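Local coordinates for protein CPI (Ascaris lumbricoides, PDB 4IT7) that probably inhibits papain-like cysteine proteases, at residues A23-A26 / L27-N31; W95-W99 / E100-E104. All blocks are in the same frame, centred on the assembly; numbering follows the deposited sequence.

Both contacts are local, and their centres lie about 17 Å apart in one cystatin fold, in which a five-stranded antiparallel sheet wraps around a single helix. Contact 1 is a stretch of that helix, 17-33, its centre about 4 Å from the centre of the chain. Contact 2 is the tip of the hairpin formed by strands 88-97 and 102-112, its centre about 18 Å from the centre of the chain, at the surface. A salt bridge joins them directly: Lys25 NZ of contact 1 lies 2.9 Å from Glu103 OE1 of contact 2. As in other cystatins, the Pro98-Trp99 tip of contact 2 probably enters the protease cleft, whereas contact 1 belongs to the body behind it.

Contact 1 of 2, residues A23-A26 / L27-N31; sequences AGKA and LQRIN
Lys25 and Arg29 lie side by side on one flank of helix 17-33, the single helix embraced by the sheet of the cystatin fold, and both side chains point the same way. The Arg29 chain folds back, bent at chi2 (75°) and nearly eclipsed at chi3 (11°), which returns its guanidinium group to the preceding turn. There Arg29 NH1 lies 3.5 Å from Lys25 CB and reaches Lys25 O at 3.0 Å in a weak, poorly aligned bond. NE makes a second weak bond to that oxygen, which also takes the regular helical bond from Arg29 N, 3.1 Å from Lys25 O; three donors of one residue thus gather on one carbonyl. The lysine ammonium turns to Glu103 of the hairpin instead, while both side chains touch Ile105 of strand 102-112.

Around the helix the apolar residues meet the concave side of the sheet. Ala26 CB settles on Leu62 and Val92, and Ile30 continues this surface one turn later, toward Ile64, Cys90 and Ile107. Leu27 diverges from them to touch Ile42 of strand 38-51. Leu27 N donates the regular helical bond to Ala23 O at 2.9 Å. With CG1 anti to its carbonyl carbon (chi1 -64°), Ile30 lays that branch over the preceding turn, where Ile30 CG1 meets Ala26 O at 3.2 Å.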
loop_
_atom_site.group_PDB
_atom_site.type_symbol
_atom_site.label_atom_id
_atom_site.label_comp_id
_atom_site.label_asym_id
_atom_site.label_seq_id
_atom_site.Cartn_x
_atom_site.Cartn_y
_atom_site.Cartn_z
ATOM N N ALA A 23 -3.439 -1.458 3.743
ATOM C CA ALA A 23 -3.190 -0.823 2.412
ATOM C C ALA A 23 -2.956 0.697 2.612
ATOM O O ALA A 23 -2.064 1.263 2.028
ATOM C CB ALA A 23 -4.338 -1.089 1.436
ATOM N N GLY A 24 -3.739 1.306 3.493
ATOM C CA GLY A 24 -3.666 2.714 3.764
ATOM C C GLY A 24 -2.288 3.055 4.263
ATOM O O GLY A 24 -1.705 4.045 3.857
ATOM N N LYS A 25 -1.767 2.208 5.137
ATOM C CA LYS A 25 -0.481 2.462 5.744
ATOM C C LYS A 25 0.587 2.221 4.717
ATOM O O LYS A 25 1.605 2.949 4.711
ATOM C CB LYS A 25 -0.240 1.616 7.004
ATOM C CG LYS A 25 -0.968 2.099 8.260
ATOM C CD LYS A 25 -0.614 1.277 9.528
ATOM C CE LYS A 25 -1.435 -0.007 9.618
ATOM N NZ LYS A 25 -1.175 -0.892 10.824
ATOM N N ALA A 26 0.387 1.229 3.842
ATOM C CA ALA A 26 1.402 0.942 2.826
ATOM C C ALA A 26 1.474 2.128 1.813
ATOM O O ALA A 26 2.567 2.487 1.338
ATOM C CB ALA A 26 1.104 -0.364 2.106
ATOM N N LEU A 27 0.332 2.777 1.563
ATOM C CA LEU A 27 0.298 3.973 0.726
ATOM C C LEU A 27 1.123 5.127 1.312
ATOM O O LEU A 27 1.928 5.706 0.602
ATOM C CB LEU A 27 -1.143 4.450 0.450
ATOM C CG LEU A 27 -1.135 5.599 -0.598
ATOM C CD1 LEU A 27 -0.806 5.133 -2.036
ATOM C CD2 LEU A 27 -2.430 6.383 -0.542
ATOM N N GLN A 28 0.900 5.453 2.600
ATOM C CA GLN A 28 1.692 6.472 3.253
ATOM C C GLN A 28 3.174 6.167 3.131
ATOM O O GLN A 28 3.989 7.038 2.877
ATOM C CB GLN A 28 1.320 6.520 4.691
ATOM C CG GLN A 28 0.019 7.216 4.991
ATOM C CD GLN A 28 -0.109 7.392 6.490
ATOM O OE1 GLN A 28 0.182 6.476 7.250
ATOM N NE2 GLN A 28 -0.487 8.592 6.927
ATOM N N ARG A 29 3.527 4.908 3.261
ATOM C CA ARG A 29 4.902 4.513 3.067
ATOM C C ARG A 29 5.376 4.710 1.614
ATOM O O ARG A 29 6.465 5.177 1.364
ATOM C CB ARG A 29 5.036 3.045 3.488
ATOM C CG ARG A 29 6.073 2.738 4.542
ATOM C CD ARG A 29 5.698 3.143 5.973
ATOM N NE ARG A 29 4.297 3.536 6.192
ATOM C CZ ARG A 29 3.664 3.473 7.375
ATOM N NH1 ARG A 29 2.392 3.882 7.491
ATOM N NH2 ARG A 29 4.302 3.003 8.453
ATOM N N ILE A 30 4.576 4.324 0.627
ATOM C CA ILE A 30 4.961 4.538 -0.769
ATOM C C ILE A 30 5.185 6.032 -0.991
ATOM O O ILE A 30 6.209 6.419 -1.479
ATOM C CB ILE A 30 3.858 4.015 -1.741
ATOM C CG1 ILE A 30 3.710 2.489 -1.603
ATOM C CG2 ILE A 30 4.128 4.470 -3.182
ATOM C CD1 ILE A 30 2.425 1.917 -2.199
ATOM N N ASN A 31 4.277 6.856 -0.528
ATOM C CA ASN A 31 4.381 8.281 -0.760
ATOM C C ASN A 31 5.590 8.921 -0.064
ATOM O O ASN A 31 6.268 9.776 -0.671
ATOM C CB ASN A 31 3.048 8.987 -0.365
ATOM C CG ASN A 31 2.006 8.951 -1.513
ATOM O OD1 ASN A 31 2.361 8.893 -2.703
ATOM N ND2 ASN A 31 0.742 8.971 -1.156
#

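Contact 2 of 2, residues W95-W99 / E100-E104; sequences WEKPW and ENFEE
Trp95 and Phe102 form a T-shaped pair on one face of the beta hairpin 88-97/102-112 of the cystatin fold. The Phe102 edge meets the face of the six-membered ring of Trp95, with centroids 5.4 Å apart and planes at 78°. Glu104 lies opposite Trp95 in a hydrogen-bonded pair and brings Glu104 OE2 to the indole rim, 3.7 Å from Trp95 CE3; Trp95 NE1 is held by Ala54 O.

Glu96 faces the other way, beside Glu103, with Glu96 OE1 and Glu103 OE2 4.4 Å apart. Lys18 and Lys25, paired with Glu96 and Glu103 respectively, probably offset this repulsion. Lys97 returns to the aromatic face and runs alongside Phe102, and a bend at chi3 (-70°) lays CE over one face of the ring. Lys97 CE makes a CH-pi contact 3.5 Å from the centroid of the Phe102 ring, and Lys97 NZ a cation-pi contact 4.1 Å from the same centroid. The ammonium also forms a long salt bridge, 3.6 Å from Lys97 NZ to Glu100 OE1.

The backbone oxygen of Lys97 accepts Glu100 N and Phe102 N from opposite faces of its plane, closing a type I turn followed by a G1 bulge at Asn101 and Phe102. Pro98 and Trp99 fill the turn's corners. With its CG between the backbone N and carbonyl carbon (chi1 60°), Trp99 brings Trp99 CD1 to 3.8 Å from Glu100 CG.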
loop_
_atom_site.group_PDB
_atom_site.type_symbol
_atom_site.label_atom_id
_atom_site.label_comp_id
_atom_site.label_asym_id
_atom_site.label_seq_id
_atom_site.Cartn_x
_atom_site.Cartn_y
_atom_site.Cartn_z
ATOM N N TRP A 95 4.776 -7.106 7.822
ATOM C CA TRP A 95 5.213 -8.131 8.747
ATOM C C TRP A 95 4.948 -7.704 10.156
ATOM O O TRP A 95 5.453 -6.662 10.606
ATOM C CB TRP A 95 6.692 -8.422 8.534
ATOM C CG TRP A 95 7.147 -9.640 9.268
ATOM C CD1 TRP A 95 6.359 -10.688 9.737
ATOM C CD2 TRP A 95 8.517 -9.999 9.623
ATOM N NE1 TRP A 95 7.129 -11.637 10.333
ATOM C CE2 TRP A 95 8.436 -11.277 10.318
ATOM C CE3 TRP A 95 9.775 -9.398 9.451
ATOM C CZ2 TRP A 95 9.576 -11.924 10.808
ATOM C CZ3 TRP A 95 10.911 -10.064 9.943
ATOM C CH2 TRP A 95 10.814 -11.295 10.599
ATOM N N GLU A 96 4.119 -8.484 10.849
ATOM C CA GLU A 96 3.751 -8.181 12.230
ATOM C C GLU A 96 4.160 -9.220 13.259
ATOM O O GLU A 96 3.903 -10.420 13.106
ATOM C CB GLU A 96 2.274 -7.904 12.380
ATOM C CG GLU A 96 1.651 -7.180 11.241
ATOM C CD GLU A 96 0.163 -7.402 11.231
ATOM O OE1 GLU A 96 -0.485 -6.907 12.142
ATOM O OE2 GLU A 96 -0.356 -8.085 10.326
ATOM N N LYS A 97 4.789 -8.727 14.325
ATOM C CA LYS A 97 5.195 -9.565 15.452
ATOM C C LYS A 97 4.773 -8.888 16.720
ATOM O O LYS A 97 5.577 -8.154 17.317
ATOM C CB LYS A 97 6.711 -9.770 15.426
ATOM C CG LYS A 97 7.136 -10.664 14.294
ATOM C CD LYS A 97 8.623 -10.925 14.330
ATOM C CE LYS A 97 9.382 -9.666 13.969
ATOM N NZ LYS A 97 10.807 -9.997 13.663
ATOM N N PRO A 98 3.516 -9.135 17.170
ATOM C CA PRO A 98 2.922 -8.354 18.277
ATOM C C PRO A 98 3.592 -8.603 19.648
ATOM O O PRO A 98 3.325 -7.877 20.605
ATOM C CB PRO A 98 1.468 -8.834 18.301
ATOM C CG PRO A 98 1.241 -9.413 16.938
ATOM C CD PRO A 98 2.538 -10.079 16.611
ATOM N N TRP A 99 4.445 -9.625 19.746
ATOM C CA TRP A 99 5.253 -9.800 20.967
ATOM C C TRP A 99 6.516 -8.950 21.002
ATOM O O TRP A 99 7.146 -8.811 22.068
ATOM C CB TRP A 99 5.644 -11.251 21.138
ATOM C CG TRP A 99 6.454 -11.802 20.004
ATOM C CD1 TRP A 99 7.844 -11.856 19.881
ATOM C CD2 TRP A 99 5.943 -12.401 18.774
ATOM N NE1 TRP A 99 8.212 -12.435 18.704
ATOM C CE2 TRP A 99 7.126 -12.810 17.999
ATOM C CE3 TRP A 99 4.667 -12.642 18.253
ATOM C CZ2 TRP A 99 7.011 -13.412 16.758
ATOM C CZ3 TRP A 99 4.569 -13.293 17.020
ATOM C CH2 TRP A 99 5.702 -13.669 16.291
ATOM N N GLU A 100 6.944 -8.454 19.829
ATOM C CA GLU A 100 8.016 -7.463 19.746
ATOM C C GLU A 100 7.428 -6.083 19.550
ATOM O O GLU A 100 8.175 -5.107 19.321
ATOM C CB GLU A 100 8.932 -7.755 18.589
ATOM C CG GLU A 100 9.961 -8.779 18.954
ATOM C CD GLU A 100 10.834 -9.116 17.788
ATOM O OE1 GLU A 100 11.016 -8.271 16.863
ATOM O OE2 GLU A 100 11.361 -10.239 17.811
ATOM N N ASN A 101 6.096 -6.003 19.661
ATOM C CA ASN A 101 5.356 -4.820 19.303
ATOM C C ASN A 101 5.787 -4.275 17.924
ATOM O O ASN A 101 5.921 -3.071 17.749
ATOM C CB ASN A 101 5.580 -3.777 20.383
ATOM C CG ASN A 101 4.470 -2.783 20.431
ATOM O OD1 ASN A 101 4.641 -1.647 19.988
ATOM N ND2 ASN A 101 3.307 -3.207 20.936
ATOM N N PHE A 102 6.033 -5.187 16.981
ATOM C CA PHE A 102 6.754 -4.913 15.756
ATOM C C PHE A 102 5.812 -4.942 14.516
ATOM O O PHE A 102 5.027 -5.908 14.286
ATOM C CB PHE A 102 7.894 -5.937 15.716
ATOM C CG PHE A 102 8.626 -6.069 14.396
ATOM C CD1 PHE A 102 9.967 -5.695 14.301
ATOM C CD2 PHE A 102 8.001 -6.642 13.260
ATOM C CE1 PHE A 102 10.688 -5.849 13.107
ATOM C CE2 PHE A 102 8.701 -6.777 12.081
ATOM C CZ PHE A 102 10.059 -6.400 12.004
ATOM N N GLU A 103 5.826 -3.861 13.741
ATOM C CA GLU A 103 5.117 -3.876 12.464
ATOM C C GLU A 103 6.006 -3.233 11.455
ATOM O O GLU A 103 6.251 -2.039 11.538
ATOM C CB GLU A 103 3.774 -3.182 12.547
ATOM C CG GLU A 103 3.125 -2.924 11.205
ATOM C CD GLU A 103 1.822 -2.156 11.332
ATOM O OE1 GLU A 103 1.740 -1.004 10.878
ATOM O OE2 GLU A 103 0.869 -2.688 11.926
ATOM N N GLU A 104 6.500 -4.033 10.522
ATOM C CA GLU A 104 7.385 -3.584 9.483
ATOM C C GLU A 104 6.713 -3.662 8.082
ATOM O O GLU A 104 6.326 -4.754 7.610
ATOM C CB GLU A 104 8.651 -4.423 9.514
ATOM C CG GLU A 104 9.497 -4.365 8.247
ATOM C CD GLU A 104 10.755 -5.235 8.311
ATOM O OE1 GLU A 104 11.701 -4.844 9.026
ATOM O OE2 GLU A 104 10.820 -6.309 7.651
#